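Local coordinates for Tetur07g02040 (Tetranychus urticae, PDB 6BDJ), which is an intradiol ring-cleavage dioxygenase that binds ferric iron and probably opens catechol-type aromatic rings by inserting both atoms of molecular oxygen, at residues P142-H147 and E191-F196; V158-Q163 and L224-L229. All blocks are in the same frame, centred on the assembly; numbering follows the deposited sequence.

Contact 1 (142-147 with 191-196) lies at the iron site. Contact 2 (158-163 with 224-229) lies farther along strand 157-166, away from the metal, its centre 21 Å from that of contact 1. Along the chain their segments alternate. Gln163, at the end of segment 158-163, joins them: its OE1 lies 2.8 Å from Arg144 NH1, a probable hydrogen bond. The same oxygen packs 3.7 Å from His147 CD2, and His147 is one of the iron ligands. One strand thus reaches from the metal site to contact 2, where the side chain of His160 is still about 10 Å from that of the iron ligand His149.

Contact 1 of 2, residues P142-H147 and E191-F196; sequences PGRTPH and EEDGEF. With FE (Fe (III) ion), chain C.
Asp193 meets both Arg144 and Thr145. It is the N-cap of helix 194-198, and its carboxylate divides its work between that helix and the loop. OD1 takes Arg144 NE at 2.6 Å through its syn lone pair, forming a salt bridge. The bond is bent, with an N-H...O angle of 139°, and OD1 lies 24° out of the guanidinium plane. Arg144 NH1 adds a weak bond to OD2 and also bonds Gln163 OE1 of strand 157-166. Thr145 comes in at about a right angle, with its CG2 3.5 Å from Asp193 CG. Its OG1 is anti to the backbone N (chi1 180°), which turns the methyl to the aspartate while the hydroxyl bonds Asn190.

Glu195 lies over one face of the Arg144 guanidinium. Its CG packs 3.9 Å from Arg144 NH2. Its carboxylate lies well out of the guanidinium plane, beyond salt-bridge range, and probably contributes only through its charge. His147 CE1 is above the opposite face, near the rim, so the guanidinium is held between the two side chains.

Phe196 closes the cap: its N donates to Asp193 OD2 at 2.8 Å, on the anti lone pair.

The loop also fixes a metal ligand. His147 ND1 gives a nearly straight bond to Thr145 O in the ring plane, and NE2 binds the iron at 2.5 Å beside Tyr96, His149 and a water. The contact therefore ties the loop before strand 148-154 to the start of helix 194-198. Strand 157-166 lies alongside, where Phe165 touches Arg144 and Thr145 and meets the Phe196 ring edge-to-face.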
ATOM      1  N   PRO A 142      -6.659  -3.466  14.491  1.00 94.99           N
ATOM      2  CA  PRO A 142      -8.027  -3.615  14.944  1.00 97.30           C
ATOM      3  C   PRO A 142      -8.742  -2.344  14.522  1.00 97.91           C
ATOM      4  O   PRO A 142      -8.188  -1.234  14.657  1.00100.88           O
ATOM      5  CB  PRO A 142      -7.866  -3.676  16.482  1.00 99.85           C
ATOM      6  CG  PRO A 142      -6.595  -2.921  16.773  1.00 98.11           C
ATOM      7  CD  PRO A 142      -5.871  -2.706  15.501  1.00 95.03           C
ATOM      8  N   GLY A 143      -9.928  -2.480  13.959  1.00100.41           N
ATOM      9  CA  GLY A 143     -10.646  -1.301  13.459  1.00 99.89           C
ATOM     10  C   GLY A 143     -10.225  -0.905  12.046  1.00 95.88           C
ATOM     11  O   GLY A 143     -10.511   0.204  11.601  1.00 91.09           O
ATOM     12  N   ARG A 144      -9.520  -1.810  11.361  1.00 92.12           N
ATOM     13  CA  ARG A 144      -9.121  -1.624   9.976  1.00 85.63           C
ATOM     14  C   ARG A 144      -9.101  -2.955   9.242  1.00 82.23           C
ATOM     15  O   ARG A 144      -8.742  -4.000   9.781  1.00 78.37           O
ATOM     16  CB  ARG A 144      -7.722  -1.003   9.868  1.00 83.46           C
ATOM     17  CG  ARG A 144      -7.626   0.465  10.260  1.00 83.11           C
ATOM     18  CD  ARG A 144      -8.513   1.390   9.418  1.00 83.96           C
ATOM     19  NE  ARG A 144      -8.602   1.027   8.000  1.00 83.32           N
ATOM     20  CZ  ARG A 144      -7.838   1.521   7.020  1.00 79.77           C
ATOM     21  NH1 ARG A 144      -8.045   1.121   5.775  1.00 76.00           N
ATOM     22  NH2 ARG A 144      -6.879   2.413   7.278  1.00 79.69           N
ATOM     23  N   THR A 145      -9.463  -2.886   7.973  1.00 78.84           N
ATOM     24  CA  THR A 145      -9.408  -4.025   7.087  1.00 76.69           C
ATOM     25  C   THR A 145      -7.974  -4.095   6.512  1.00 73.32           C
ATOM     26  O   THR A 145      -7.259  -3.073   6.490  1.00 69.84           O
ATOM     27  CB  THR A 145     -10.492  -3.883   6.002  1.00 77.78           C
ATOM     28  OG1 THR A 145     -10.454  -4.999   5.096  1.00 77.71           O
ATOM     29  CG2 THR A 145     -10.388  -2.533   5.248  1.00 75.13           C
ATOM     30  N   PRO A 146      -7.539  -5.285   6.050  1.00 73.28           N
ATOM     31  CA  PRO A 146      -6.140  -5.382   5.588  1.00 71.47           C
ATOM     32  C   PRO A 146      -5.909  -4.521   4.358  1.00 66.80           C
ATOM     33  O   PRO A 146      -6.758  -4.448   3.484  1.00 68.11           O
ATOM     34  CB  PRO A 146      -5.972  -6.869   5.239  1.00 73.91           C
ATOM     35  CG  PRO A 146      -7.039  -7.573   5.988  1.00 77.44           C
ATOM     36  CD  PRO A 146      -8.185  -6.605   6.091  1.00 78.52           C
ATOM     37  N   HIS A 147      -4.763  -3.873   4.302  1.00 61.69           N
ATOM     38  CA  HIS A 147      -4.427  -3.015   3.189  1.00 57.11           C
ATOM     39  C   HIS A 147      -2.965  -2.709   3.132  1.00 53.91           C
ATOM     40  O   HIS A 147      -2.242  -2.904   4.116  1.00 52.73           O
ATOM     41  CB  HIS A 147      -5.132  -1.688   3.353  1.00 57.31           C
ATOM     42  CG  HIS A 147      -4.788  -0.999   4.626  1.00 56.06           C
ATOM     43  ND1 HIS A 147      -5.391  -1.313   5.822  1.00 57.06           N
ATOM     44  CD2 HIS A 147      -3.882  -0.035   4.902  1.00 54.91           C
ATOM     45  CE1 HIS A 147      -4.911  -0.535   6.776  1.00 55.31           C
ATOM     46  NE2 HIS A 147      -3.947   0.209   6.259  1.00 55.09           N
ATOM     47  N   GLU A 191     -16.486  -3.549   4.309  1.00 91.18           N
ATOM     48  CA  GLU A 191     -17.711  -2.753   4.381  1.00 97.18           C
ATOM     49  C   GLU A 191     -17.939  -2.082   5.741  1.00 97.60           C
ATOM     50  O   GLU A 191     -18.774  -1.170   5.862  1.00 98.93           O
ATOM     51  CB  GLU A 191     -18.948  -3.629   4.089  1.00105.61           C
ATOM     52  CG  GLU A 191     -19.074  -4.208   2.680  1.00109.55           C
ATOM     53  CD  GLU A 191     -18.187  -5.425   2.421  1.00112.04           C
ATOM     54  OE1 GLU A 191     -18.156  -5.892   1.263  1.00116.09           O
ATOM     55  OE2 GLU A 191     -17.490  -5.892   3.353  1.00110.25           O
ATOM     56  N   GLU A 192     -17.231  -2.548   6.761  1.00 97.62           N
ATOM     57  CA  GLU A 192     -17.251  -1.915   8.082  1.00 97.49           C
ATOM     58  C   GLU A 192     -16.228  -0.793   8.178  1.00 91.64           C
ATOM     59  O   GLU A 192     -16.331   0.058   9.083  1.00 91.03           O
ATOM     60  CB  GLU A 192     -16.924  -2.925   9.168  1.00102.07           C
ATOM     61  CG  GLU A 192     -17.807  -4.153   9.240  1.00107.93           C
ATOM     62  CD  GLU A 192     -17.327  -5.144  10.296  1.00110.87           C
ATOM     63  OE1 GLU A 192     -16.474  -4.782  11.188  1.00109.24           O
ATOM     64  OE2 GLU A 192     -17.779  -6.321  10.215  1.00116.70           O
ATOM     65  N   ASP A 193     -15.237  -0.816   7.267  1.00 85.14           N
ATOM     66  CA  ASP A 193     -14.131   0.117   7.273  1.00 77.73           C
ATOM     67  C   ASP A 193     -14.516   1.499   6.760  1.00 75.81           C
ATOM     68  O   ASP A 193     -15.011   1.642   5.623  1.00 75.93           O
ATOM     69  CB  ASP A 193     -12.989  -0.435   6.428  1.00 78.00           C
ATOM     70  CG  ASP A 193     -11.705   0.360   6.597  1.00 75.75           C
ATOM     71  OD1 ASP A 193     -11.044   0.225   7.651  1.00 73.69           O
ATOM     72  OD2 ASP A 193     -11.366   1.106   5.665  1.00 71.53           O
ATOM     73  N   GLY A 194     -14.256   2.519   7.592  1.00 72.53           N
ATOM     74  CA  GLY A 194     -14.583   3.902   7.259  1.00 71.98           C
ATOM     75  C   GLY A 194     -13.918   4.320   5.956  1.00 70.57           C
ATOM     76  O   GLY A 194     -14.590   4.810   5.034  1.00 68.79           O
ATOM     77  N   GLU A 195     -12.611   4.060   5.869  1.00 68.49           N
ATOM     78  CA  GLU A 195     -11.815   4.454   4.722  1.00 68.63           C
ATOM     79  C   GLU A 195     -12.276   3.765   3.427  1.00 65.71           C
ATOM     80  O   GLU A 195     -12.435   4.431   2.413  1.00 64.09           O
ATOM     81  CB  GLU A 195     -10.310   4.212   4.963  1.00 73.57           C
ATOM     82  CG  GLU A 195      -9.677   4.898   6.247  1.00 81.82           C
ATOM     83  CD  GLU A 195      -8.925   6.299   5.979  1.00 87.39           C
ATOM     84  OE1 GLU A 195      -7.864   6.551   6.643  1.00 90.23           O
ATOM     85  OE2 GLU A 195      -9.369   7.128   5.104  1.00 91.21           O
ATOM     86  N   PHE A 196     -12.490   2.449   3.461  1.00 61.47           N
ATOM     87  CA  PHE A 196     -12.894   1.690   2.274  1.00 62.25           C
ATOM     88  C   PHE A 196     -14.232   2.244   1.758  1.00 64.34           C
ATOM     89  O   PHE A 196     -14.402   2.495   0.560  1.00 62.05           O
ATOM     90  CB  PHE A 196     -13.072   0.205   2.643  1.00 62.95           C
ATOM     91  CG  PHE A 196     -13.468  -0.687   1.484  1.00 63.25           C
ATOM     92  CD1 PHE A 196     -14.800  -0.851   1.134  1.00 64.97           C
ATOM     93  CD2 PHE A 196     -12.499  -1.358   0.729  1.00 61.07           C
ATOM     94  CE1 PHE A 196     -15.154  -1.654   0.048  1.00 66.18           C
ATOM     95  CE2 PHE A 196     -12.841  -2.176  -0.331  1.00 62.42           C
ATOM     96  CZ  PHE A 196     -14.179  -2.318  -0.682  1.00 64.95           C
TER
HETATM   97 FE    FE C 301      -2.464   1.489   7.757  1.00 69.11          FE
HETATM   98  O   HOH W   1      -2.139   3.375   8.773  1.00 52.31           O

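Contact 2 of 2, residues V158-Q163 and L224-L229; sequences VAHIGQ and LAINPL
His160 and Ile226 make the main side-chain contact, a CH-pi interaction. The CG2 methyl of Ile226 sits over one face of the imidazole, 3.8 Å from the ring centroid and displaced toward the CG and ND1 side. It is 3.5 Å from His160 ND1. The His160 ring reaches this place because its CG is anti to the backbone N (chi1 -163°).

Apolar packing continues at Ala159. Its CB is 4.3 Å from Ile226 CD1 and also rests near the backbone of the turn, 3.7 Å from Asn227 O. The two backbones come close here, with the CA atoms of Ala159 and Pro228 5.3 Å apart.

The polar link is a water bridge. One water donates to Ala159 O at 2.7 Å and accepts from Asn227 N at 3.0 Å. It also hydrogen-bonds His160 ND1, lying in the ring plane at its edge. The water thus joins the two backbones where they do not pair directly. The other ring nitrogen, His160 NE2, is bonded to Pro38 O, so the ring is held at both nitrogens, which probably limits its rotation. With a leucine in its place, Pro38 O and the bridging water would probably each lose a polar partner, and the Ile226 methyl would lose the flat face it rests on.

Ala159 and His160 both face Ile152 of strand 148-154, forming a classic beta bulge. Strand 205-208 separates strands 157-166 and 218-226 in the order of the mixed sheet. The contact joins the early part of strand 157-166 to the end of strand 218-226 and its following turn, while strand 64-73 flanks strand 218-226 on its other side in this probably transthyretin-like beta fold.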
ATOM      1  N   VAL A 158       3.376  15.699  -4.487  1.00 64.70           N
ATOM      2  CA  VAL A 158       2.687  14.536  -3.968  1.00 61.59           C
ATOM      3  C   VAL A 158       1.438  14.429  -4.833  1.00 58.91           C
ATOM      4  O   VAL A 158       0.472  15.150  -4.617  1.00 57.02           O
ATOM      5  CB  VAL A 158       2.302  14.688  -2.482  1.00 63.24           C
ATOM      6  CG1 VAL A 158       1.795  13.353  -1.945  1.00 61.62           C
ATOM      7  CG2 VAL A 158       3.476  15.199  -1.654  1.00 64.33           C
ATOM      8  N   ALA A 159       1.473  13.549  -5.824  1.00 55.56           N
ATOM      9  CA  ALA A 159       0.443  13.484  -6.829  1.00 56.62           C
ATOM     10  C   ALA A 159      -0.781  12.675  -6.419  1.00 55.82           C
ATOM     11  O   ALA A 159      -1.898  12.963  -6.875  1.00 58.32           O
ATOM     12  CB  ALA A 159       1.037  12.954  -8.120  1.00 57.44           C
ATOM     13  N   HIS A 160      -0.573  11.659  -5.579  1.00 54.09           N
ATOM     14  CA  HIS A 160      -1.624  10.697  -5.269  1.00 52.74           C
ATOM     15  C   HIS A 160      -1.262   9.853  -4.074  1.00 49.52           C
ATOM     16  O   HIS A 160      -0.148   9.356  -3.984  1.00 51.10           O
ATOM     17  CB  HIS A 160      -1.889   9.788  -6.479  1.00 54.71           C
ATOM     18  CG  HIS A 160      -3.190   9.049  -6.411  1.00 55.55           C
ATOM     19  ND1 HIS A 160      -4.289   9.411  -7.156  1.00 59.26           N
ATOM     20  CD2 HIS A 160      -3.564   7.966  -5.688  1.00 54.61           C
ATOM     21  CE1 HIS A 160      -5.288   8.581  -6.896  1.00 59.05           C
ATOM     22  NE2 HIS A 160      -4.870   7.688  -6.017  1.00 56.90           N
ATOM     23  N   ILE A 161      -2.201   9.696  -3.160  1.00 47.03           N
ATOM     24  CA  ILE A 161      -2.060   8.875  -1.972  1.00 45.60           C
ATOM     25  C   ILE A 161      -3.265   7.955  -1.943  1.00 47.00           C
ATOM     26  O   ILE A 161      -4.413   8.388  -2.155  1.00 47.33           O
ATOM     27  CB  ILE A 161      -2.069   9.712  -0.681  1.00 45.81           C
ATOM     28  CG1 ILE A 161      -0.847  10.616  -0.619  1.00 47.04           C
ATOM     29  CG2 ILE A 161      -2.134   8.801   0.563  1.00 44.32           C
ATOM     30  CD1 ILE A 161      -0.910  11.676   0.470  1.00 48.27           C
ATOM     31  N   GLY A 162      -3.032   6.696  -1.657  1.00 45.31           N
ATOM     32  CA  GLY A 162      -4.121   5.740  -1.609  1.00 46.18           C
ATOM     33  C   GLY A 162      -3.826   4.529  -0.776  1.00 46.45           C
ATOM     34  O   GLY A 162      -2.874   4.505   0.030  1.00 44.84           O
ATOM     35  N   GLN A 163      -4.726   3.565  -0.931  1.00 49.21           N
ATOM     36  CA  GLN A 163      -4.673   2.307  -0.229  1.00 48.83           C
ATOM     37  C   GLN A 163      -5.100   1.208  -1.166  1.00 51.30           C
ATOM     38  O   GLN A 163      -6.025   1.375  -1.943  1.00 53.77           O
ATOM     39  CB  GLN A 163      -5.566   2.344   0.999  1.00 49.67           C
ATOM     40  CG  GLN A 163      -4.996   3.233   2.092  1.00 49.12           C
ATOM     41  CD  GLN A 163      -5.789   3.221   3.387  1.00 49.49           C
ATOM     42  OE1 GLN A 163      -6.499   2.251   3.691  1.00 49.39           O
ATOM     43  NE2 GLN A 163      -5.657   4.293   4.163  1.00 47.28           N
ATOM     44  N   LEU A 224      -3.288   1.728 -12.004  1.00 70.78           N
ATOM     45  CA  LEU A 224      -3.728   3.049 -11.511  1.00 69.74           C
ATOM     46  C   LEU A 224      -3.641   4.133 -12.584  1.00 68.61           C
ATOM     47  O   LEU A 224      -2.718   4.151 -13.413  1.00 70.49           O
ATOM     48  CB  LEU A 224      -2.897   3.477 -10.279  1.00 67.26           C
ATOM     49  CG  LEU A 224      -2.980   2.556  -9.053  1.00 66.55           C
ATOM     50  CD1 LEU A 224      -1.875   2.813  -8.037  1.00 65.55           C
ATOM     51  CD2 LEU A 224      -4.349   2.629  -8.394  1.00 66.63           C
ATOM     52  N   ALA A 225      -4.632   5.021 -12.555  1.00 70.28           N
ATOM     53  CA  ALA A 225      -4.638   6.251 -13.336  1.00 68.90           C
ATOM     54  C   ALA A 225      -4.588   7.405 -12.351  1.00 66.04           C
ATOM     55  O   ALA A 225      -5.482   7.555 -11.522  1.00 67.45           O
ATOM     56  CB  ALA A 225      -5.892   6.338 -14.181  1.00 71.95           C
ATOM     57  N   ILE A 226      -3.545   8.213 -12.433  1.00 65.78           N
ATOM     58  CA  ILE A 226      -3.384   9.351 -11.531  1.00 65.38           C
ATOM     59  C   ILE A 226      -3.222  10.658 -12.316  1.00 67.93           C
ATOM     60  O   ILE A 226      -3.237  10.661 -13.533  1.00 70.59           O
ATOM     61  CB  ILE A 226      -2.190   9.128 -10.567  1.00 65.22           C
ATOM     62  CG1 ILE A 226      -0.875   8.956 -11.333  1.00 67.27           C
ATOM     63  CG2 ILE A 226      -2.427   7.912  -9.678  1.00 61.50           C
ATOM     64  CD1 ILE A 226       0.274   9.495 -10.521  1.00 67.42           C
ATOM     65  N   ASN A 227      -3.100  11.756 -11.590  1.00 67.78           N
ATOM     66  CA  ASN A 227      -2.941  13.071 -12.152  1.00 70.14           C
ATOM     67  C   ASN A 227      -1.644  13.675 -11.653  1.00 72.24           C
ATOM     68  O   ASN A 227      -1.579  14.110 -10.511  1.00 70.97           O
ATOM     69  CB  ASN A 227      -4.133  13.935 -11.721  1.00 70.59           C
ATOM     70  CG  ASN A 227      -4.165  15.272 -12.440  1.00 73.11           C
ATOM     71  OD1 ASN A 227      -3.276  15.594 -13.235  1.00 76.01           O
ATOM     72  ND2 ASN A 227      -5.166  16.063 -12.148  1.00 72.08           N
ATOM     73  N   PRO A 228      -0.589  13.711 -12.503  1.00 79.68           N
ATOM     74  CA  PRO A 228       0.723  14.220 -12.034  1.00 79.47           C
ATOM     75  C   PRO A 228       0.774  15.710 -11.676  1.00 82.13           C
ATOM     76  O   PRO A 228       1.722  16.126 -10.998  1.00 82.09           O
ATOM     77  CB  PRO A 228       1.679  13.915 -13.200  1.00 82.61           C
ATOM     78  CG  PRO A 228       0.822  13.674 -14.371  1.00 84.99           C
ATOM     79  CD  PRO A 228      -0.507  13.187 -13.874  1.00 82.32           C
ATOM     80  N   LEU A 229      -0.212  16.489 -12.125  1.00 83.73           N
ATOM     81  CA  LEU A 229      -0.315  17.899 -11.752  1.00 88.70           C
ATOM     82  C   LEU A 229      -1.039  18.064 -10.419  1.00 88.53           C
ATOM     83  O   LEU A 229      -0.886  19.095  -9.760  1.00 93.50           O
ATOM     84  CB  LEU A 229      -1.049  18.710 -12.831  1.00 89.99           C
TER
HETATM   85  O   HOH W   2      -3.704  11.988  -8.635  1.00 57.37           O